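Local coordinates for DisA protein (Sorangium cellulosum, PDB 6CCA) that probably transfers methyl groups to the alpha carbon of a polyketide intermediate, as the gem-dimethylating methyltransferase of the disorazol assembly line, at residues E254-T258 against F295-F300; E66-L70 against I111-Y117. All blocks are in the same frame, centred on the assembly; numbering follows the deposited sequence.

Contact 1 and contact 2 lie on opposite sides of the chain's centre, 45 Å apart between centres and about 29 Å between nearest atoms, and do not touch. Contact 1 belongs to the methyltransferase core: 254-258 against 295-300 spans the parallel strand 226-231. That strand leads into a glycine-rich turn that, in related enzymes, cradles S-adenosylmethionine. Contact 2 comes earlier in the chain and joins helices 55-75 and 102-114 in the helical region; helix 342-346 also packs on it. The two thus belong to separate parts of the fold, one the nucleotide-binding-type sheet, the other a helix-helix interface of the helical part.

Contact 1 (E254-T258 against F295-F300); sequences EYFYT and FSAERF
F256 on strand 253-257 and F300 at the start of strand 300-306 are the closest backbone pair, with CA atoms 9.4 Å apart, and only side chains bridge the gap. F256 is the hub. With CG anti to its carbonyl carbon (chi1 -80°), its ring reaches across and receives the edge of F300 on one face, a T-shaped stack with centroids 5.4 Å apart and planes at 86°. F256 CD2 meets F295 CE2 obliquely at 4.0 Å, the two side chains running past each other in opposite directions, and T258 CG2 touches F295 CZ at 4.0 Å. The far end of the F256 ring lies over one face of the R299 guanidinium, steeply inclined to it rather than stacked, with F256 CZ 3.6 Å from R299 NH1. R299, bent at chi2 and chi3, brings NH2 to the E254 carboxylate in a salt bridge, 3.0 Å to OE2; a weak hydrogen bond goes to OE1, which T227 also holds. T258 OG1 bonds to E230 O. Strand 226-231 pairs with both 253-257 and 300-306, and its L229 touches F256, T258 and F300. Such side-chain packing across a central strand fits the parallel sheet of a class I, Rossmann-like methyltransferase.

Contact 2 (E66-L70 against I111-Y117); sequences EDLLL and ILEGAGY
Y117 and L70 set the main geometry: the CD2 methyl of L70 stands over the middle of the phenol ring, 3.6 Å from its centroid and 9° off the normal, a CH-pi contact. At the ring's edge, Y117 OH donates to D67 OD1 at 2.5 Å. The hydroxyl meets that oxygen from above the carboxylate plane, 55° out of it. Further along, L69, its CG trans to the backbone N (chi1 178°), sends CD2 across I111 at about a right angle, 3.7 Å from I111 CB, and also against L112 CG. L112 CD2 lies against the helix backbone, 3.8 Å from E66 O. The extended E66 chain lays its carboxylate carbon CD over A115 CB, 3.6 Å away, while OE2 pairs with R63. A water donates to both E66 OE2 and I111 O, the latter at 2.8 Å. The 102-114 helix closes in a Schellman motif at G116, which turns the chain so that Y117 faces helix 55-75. K134 also bonds to Y117 OH; its charge would tend to polarise the phenol and strengthen the short bond to D67, so that a charged hydrogen bond borders an otherwise largely apolar helix-helix interface.

Contact 1 (E254-T258 against F295-F300)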
loop_
_atom_site.group_PDB
_atom_site.type_symbol
_atom_site.label_atom_id
_atom_site.label_comp_id
_atom_site.label_asym_id
_atom_site.label_seq_id
_atom_site.Cartn_x
_atom_site.Cartn_y
_atom_site.Cartn_z
ATOM N N GLU A 254 10.909 -6.215 22.031
ATOM C CA GLU A 254 11.083 -7.273 21.044
ATOM C C GLU A 254 10.322 -6.907 19.746
ATOM O O GLU A 254 9.132 -6.580 19.799
ATOM C CB GLU A 254 10.536 -8.579 21.517
ATOM C CG GLU A 254 10.909 -9.044 22.878
ATOM C CD GLU A 254 10.053 -10.234 23.214
ATOM O OE1 GLU A 254 8.912 -10.075 23.805
ATOM O OE2 GLU A 254 10.468 -11.274 22.690
ATOM N N TYR A 255 10.976 -7.021 18.595
ATOM C CA TYR A 255 10.364 -6.710 17.344
ATOM C C TYR A 255 10.377 -7.964 16.437
ATOM O O TYR A 255 11.406 -8.599 16.247
ATOM C CB TYR A 255 11.124 -5.573 16.723
ATOM C CG TYR A 255 10.543 -4.948 15.485
ATOM C CD1 TYR A 255 10.642 -5.544 14.227
ATOM C CD2 TYR A 255 9.938 -3.690 15.561
ATOM C CE1 TYR A 255 10.116 -4.932 13.081
ATOM C CE2 TYR A 255 9.390 -3.069 14.452
ATOM C CZ TYR A 255 9.489 -3.670 13.200
ATOM O OH TYR A 255 8.934 -3.000 12.108
ATOM N N PHE A 256 9.208 -8.367 15.972
ATOM C CA PHE A 256 9.081 -9.481 15.072
ATOM C C PHE A 256 8.982 -8.986 13.622
ATOM O O PHE A 256 7.991 -8.362 13.184
ATOM C CB PHE A 256 7.877 -10.319 15.436
ATOM C CG PHE A 256 8.112 -11.257 16.592
ATOM C CD1 PHE A 256 8.252 -10.761 17.891
ATOM C CD2 PHE A 256 8.227 -12.622 16.375
ATOM C CE1 PHE A 256 8.509 -11.623 18.967
ATOM C CE2 PHE A 256 8.449 -13.504 17.458
ATOM C CZ PHE A 256 8.646 -12.995 18.724
ATOM N N TYR A 257 10.050 -9.270 12.874
ATOM C CA TYR A 257 10.138 -9.054 11.436
ATOM C C TYR A 257 9.561 -10.289 10.710
ATOM O O TYR A 257 10.144 -11.377 10.793
ATOM C CB TYR A 257 11.620 -8.817 11.088
ATOM C CG TYR A 257 11.950 -8.513 9.639
ATOM C CD1 TYR A 257 11.694 -9.387 8.624
ATOM C CD2 TYR A 257 12.563 -7.334 9.300
ATOM C CE1 TYR A 257 12.043 -9.090 7.297
ATOM C CE2 TYR A 257 12.942 -7.074 8.004
ATOM C CZ TYR A 257 12.679 -7.965 7.023
ATOM O OH TYR A 257 13.039 -7.606 5.728
ATOM N N THR A 258 8.402 -10.144 10.083
ATOM C CA THR A 258 7.698 -11.274 9.509
ATOM C C THR A 258 7.254 -10.967 8.131
ATOM O O THR A 258 7.142 -9.782 7.751
ATOM C CB THR A 258 6.458 -11.749 10.337
ATOM O OG1 THR A 258 5.352 -10.925 10.069
ATOM C CG2 THR A 258 6.751 -11.800 11.786
ATOM N N PHE A 295 3.087 -18.281 16.717
ATOM C CA PHE A 295 2.729 -16.952 17.301
ATOM C C PHE A 295 1.511 -17.029 18.274
ATOM O O PHE A 295 0.350 -17.222 17.846
ATOM C CB PHE A 295 2.275 -15.992 16.219
ATOM C CG PHE A 295 3.331 -15.682 15.216
ATOM C CD1 PHE A 295 3.485 -16.486 14.082
ATOM C CD2 PHE A 295 4.182 -14.624 15.410
ATOM C CE1 PHE A 295 4.477 -16.207 13.176
ATOM C CE2 PHE A 295 5.192 -14.369 14.522
ATOM C CZ PHE A 295 5.343 -15.175 13.417
ATOM N N SER A 296 1.727 -16.749 19.526
ATOM C CA SER A 296 0.632 -16.914 20.477
ATOM C C SER A 296 -0.389 -15.754 20.527
ATOM O O SER A 296 -0.083 -14.590 20.177
ATOM C CB SER A 296 1.225 -17.211 21.844
ATOM O OG SER A 296 2.176 -16.246 22.157
ATOM N N ALA A 297 -1.595 -16.094 20.940
ATOM C CA ALA A 297 -2.612 -15.127 21.227
ATOM C C ALA A 297 -2.209 -14.119 22.288
ATOM O O ALA A 297 -1.524 -14.467 23.239
ATOM C CB ALA A 297 -3.872 -15.819 21.746
ATOM N N GLU A 298 -2.623 -12.887 22.069
ATOM C CA GLU A 298 -2.295 -11.718 22.867
ATOM C C GLU A 298 -0.830 -11.511 23.228
ATOM O O GLU A 298 -0.515 -11.138 24.304
ATOM C CB GLU A 298 -3.187 -11.576 24.103
ATOM C CG GLU A 298 -2.904 -12.574 25.160
ATOM C CD GLU A 298 -3.205 -12.111 26.577
ATOM O OE1 GLU A 298 -3.214 -10.936 26.908
ATOM O OE2 GLU A 298 -3.371 -12.995 27.376
ATOM N N ARG A 299 0.028 -11.716 22.258
ATOM C CA ARG A 299 1.428 -11.569 22.463
ATOM C C ARG A 299 1.966 -10.189 22.165
ATOM O O ARG A 299 2.983 -9.829 22.629
ATOM C CB ARG A 299 2.184 -12.551 21.603
ATOM C CG ARG A 299 3.268 -13.176 22.441
ATOM C CD ARG A 299 4.516 -13.532 21.710
ATOM N NE ARG A 299 5.660 -12.904 22.310
ATOM C CZ ARG A 299 6.861 -13.388 22.229
ATOM N NH1 ARG A 299 7.056 -14.530 21.602
ATOM N NH2 ARG A 299 7.851 -12.725 22.754
ATOM N N PHE A 300 1.246 -9.462 21.342
ATOM C CA PHE A 300 1.744 -8.255 20.748
ATOM C C PHE A 300 1.080 -7.006 21.237
ATOM O O PHE A 300 -0.092 -6.950 21.283
ATOM C CB PHE A 300 1.608 -8.355 19.229
ATOM C CG PHE A 300 2.483 -9.399 18.649
ATOM C CD1 PHE A 300 3.824 -9.209 18.575
ATOM C CD2 PHE A 300 1.979 -10.605 18.304
ATOM C CE1 PHE A 300 4.646 -10.176 18.113
ATOM C CE2 PHE A 300 2.801 -11.585 17.819
ATOM C CZ PHE A 300 4.134 -11.356 17.734
#

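Contact 2 (E66-L70 against I111-Y117)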
loop_
_atom_site.group_PDB
_atom_site.type_symbol
_atom_site.label_atom_id
_atom_site.label_comp_id
_atom_site.label_asym_id
_atom_site.label_seq_id
_atom_site.Cartn_x
_atom_site.Cartn_y
_atom_site.Cartn_z
ATOM N N GLU A 66 -3.023 8.364 -17.633
ATOM C CA GLU A 66 -4.082 8.206 -18.611
ATOM C C GLU A 66 -3.548 8.205 -20.053
ATOM O O GLU A 66 -3.901 7.338 -20.850
ATOM C CB GLU A 66 -5.082 9.356 -18.448
ATOM C CG GLU A 66 -5.868 9.246 -17.169
ATOM C CD GLU A 66 -6.650 10.509 -16.840
ATOM O OE1 GLU A 66 -6.458 11.565 -17.454
ATOM O OE2 GLU A 66 -7.483 10.385 -15.954
ATOM N N ASP A 67 -2.734 9.222 -20.353
ATOM C CA ASP A 67 -2.120 9.380 -21.650
ATOM C C ASP A 67 -1.159 8.248 -22.027
ATOM O O ASP A 67 -1.178 7.714 -23.117
ATOM C CB ASP A 67 -1.395 10.686 -21.670
ATOM C CG ASP A 67 -2.368 11.911 -21.538
ATOM O OD1 ASP A 67 -3.616 11.750 -21.531
ATOM O OD2 ASP A 67 -1.857 12.986 -21.285
ATOM N N LEU A 68 -0.369 7.824 -21.043
ATOM C CA LEU A 68 0.544 6.696 -21.188
ATOM C C LEU A 68 -0.231 5.445 -21.524
ATOM O O LEU A 68 0.216 4.642 -22.347
ATOM C CB LEU A 68 1.319 6.522 -19.833
ATOM C CG LEU A 68 2.543 5.594 -19.894
ATOM C CD1 LEU A 68 3.634 6.010 -20.904
ATOM C CD2 LEU A 68 3.069 5.483 -18.450
ATOM N N LEU A 69 -1.350 5.230 -20.815
ATOM C CA LEU A 69 -2.180 4.097 -21.073
ATOM C C LEU A 69 -2.723 4.112 -22.518
ATOM O O LEU A 69 -2.714 3.089 -23.188
ATOM C CB LEU A 69 -3.319 4.033 -20.055
ATOM C CG LEU A 69 -4.284 2.894 -20.260
ATOM C CD1 LEU A 69 -3.637 1.533 -20.268
ATOM C CD2 LEU A 69 -5.383 2.938 -19.181
ATOM N N LEU A 70 -3.206 5.237 -22.975
ATOM C CA LEU A 70 -3.650 5.306 -24.374
ATOM C C LEU A 70 -2.498 4.886 -25.319
ATOM O O LEU A 70 -2.691 4.062 -26.260
ATOM C CB LEU A 70 -4.133 6.668 -24.724
ATOM C CG LEU A 70 -4.650 6.853 -26.174
ATOM C CD1 LEU A 70 -5.707 5.845 -26.600
ATOM C CD2 LEU A 70 -5.164 8.300 -26.381
ATOM N N ILE A 111 -10.345 3.495 -17.080
ATOM C CA ILE A 111 -9.428 4.649 -17.012
ATOM C C ILE A 111 -9.487 5.497 -18.296
ATOM O O ILE A 111 -9.608 6.728 -18.217
ATOM C CB ILE A 111 -7.954 4.218 -16.801
ATOM C CG1 ILE A 111 -7.841 3.637 -15.389
ATOM C CG2 ILE A 111 -7.072 5.432 -16.981
ATOM C CD1 ILE A 111 -6.486 3.093 -14.971
ATOM N N LEU A 112 -9.426 4.820 -19.442
ATOM C CA LEU A 112 -9.559 5.574 -20.723
ATOM C C LEU A 112 -10.932 6.287 -20.864
ATOM O O LEU A 112 -11.038 7.454 -21.363
ATOM C CB LEU A 112 -9.272 4.664 -21.890
ATOM C CG LEU A 112 -7.832 4.134 -21.996
ATOM C CD1 LEU A 112 -7.703 3.194 -23.185
ATOM C CD2 LEU A 112 -6.884 5.305 -22.001
ATOM N N GLU A 113 -11.950 5.624 -20.417
ATOM C CA GLU A 113 -13.292 6.203 -20.409
ATOM C C GLU A 113 -13.347 7.438 -19.521
ATOM O O GLU A 113 -13.839 8.491 -19.911
ATOM C CB GLU A 113 -14.302 5.142 -19.985
ATOM C CG GLU A 113 -15.750 5.667 -20.016
ATOM C CD GLU A 113 -16.717 4.787 -19.249
ATOM O OE1 GLU A 113 -16.332 3.994 -18.345
ATOM O OE2 GLU A 113 -17.888 4.877 -19.579
ATOM N N GLY A 114 -12.790 7.354 -18.309
ATOM C CA GLY A 114 -12.790 8.470 -17.399
ATOM C C GLY A 114 -11.942 9.625 -17.847
ATOM O O GLY A 114 -12.229 10.792 -17.521
ATOM N N ALA A 115 -10.935 9.338 -18.680
ATOM C CA ALA A 115 -10.115 10.362 -19.250
ATOM C C ALA A 115 -10.756 11.039 -20.500
ATOM O O ALA A 115 -10.135 11.932 -21.053
ATOM C CB ALA A 115 -8.757 9.754 -19.654
ATOM N N GLY A 116 -11.897 10.555 -20.982
ATOM C CA GLY A 116 -12.497 11.142 -22.180
ATOM C C GLY A 116 -11.988 10.587 -23.504
ATOM O O GLY A 116 -12.320 11.116 -24.563
ATOM N N TYR A 117 -11.212 9.485 -23.487
ATOM C CA TYR A 117 -10.746 8.876 -24.716
ATOM C C TYR A 117 -11.656 7.830 -25.300
ATOM O O TYR A 117 -11.632 7.611 -26.517
ATOM C CB TYR A 117 -9.345 8.247 -24.484
ATOM C CG TYR A 117 -8.211 9.233 -24.198
ATOM C CD1 TYR A 117 -7.945 10.286 -25.052
ATOM C CD2 TYR A 117 -7.353 9.080 -23.103
ATOM C CE1 TYR A 117 -6.923 11.191 -24.825
ATOM C CE2 TYR A 117 -6.323 9.969 -22.871
ATOM C CZ TYR A 117 -6.098 11.022 -23.748
ATOM O OH TYR A 117 -5.099 11.945 -23.557
HETATM O O HOH W 1 -9.564 8.257 -15.927
#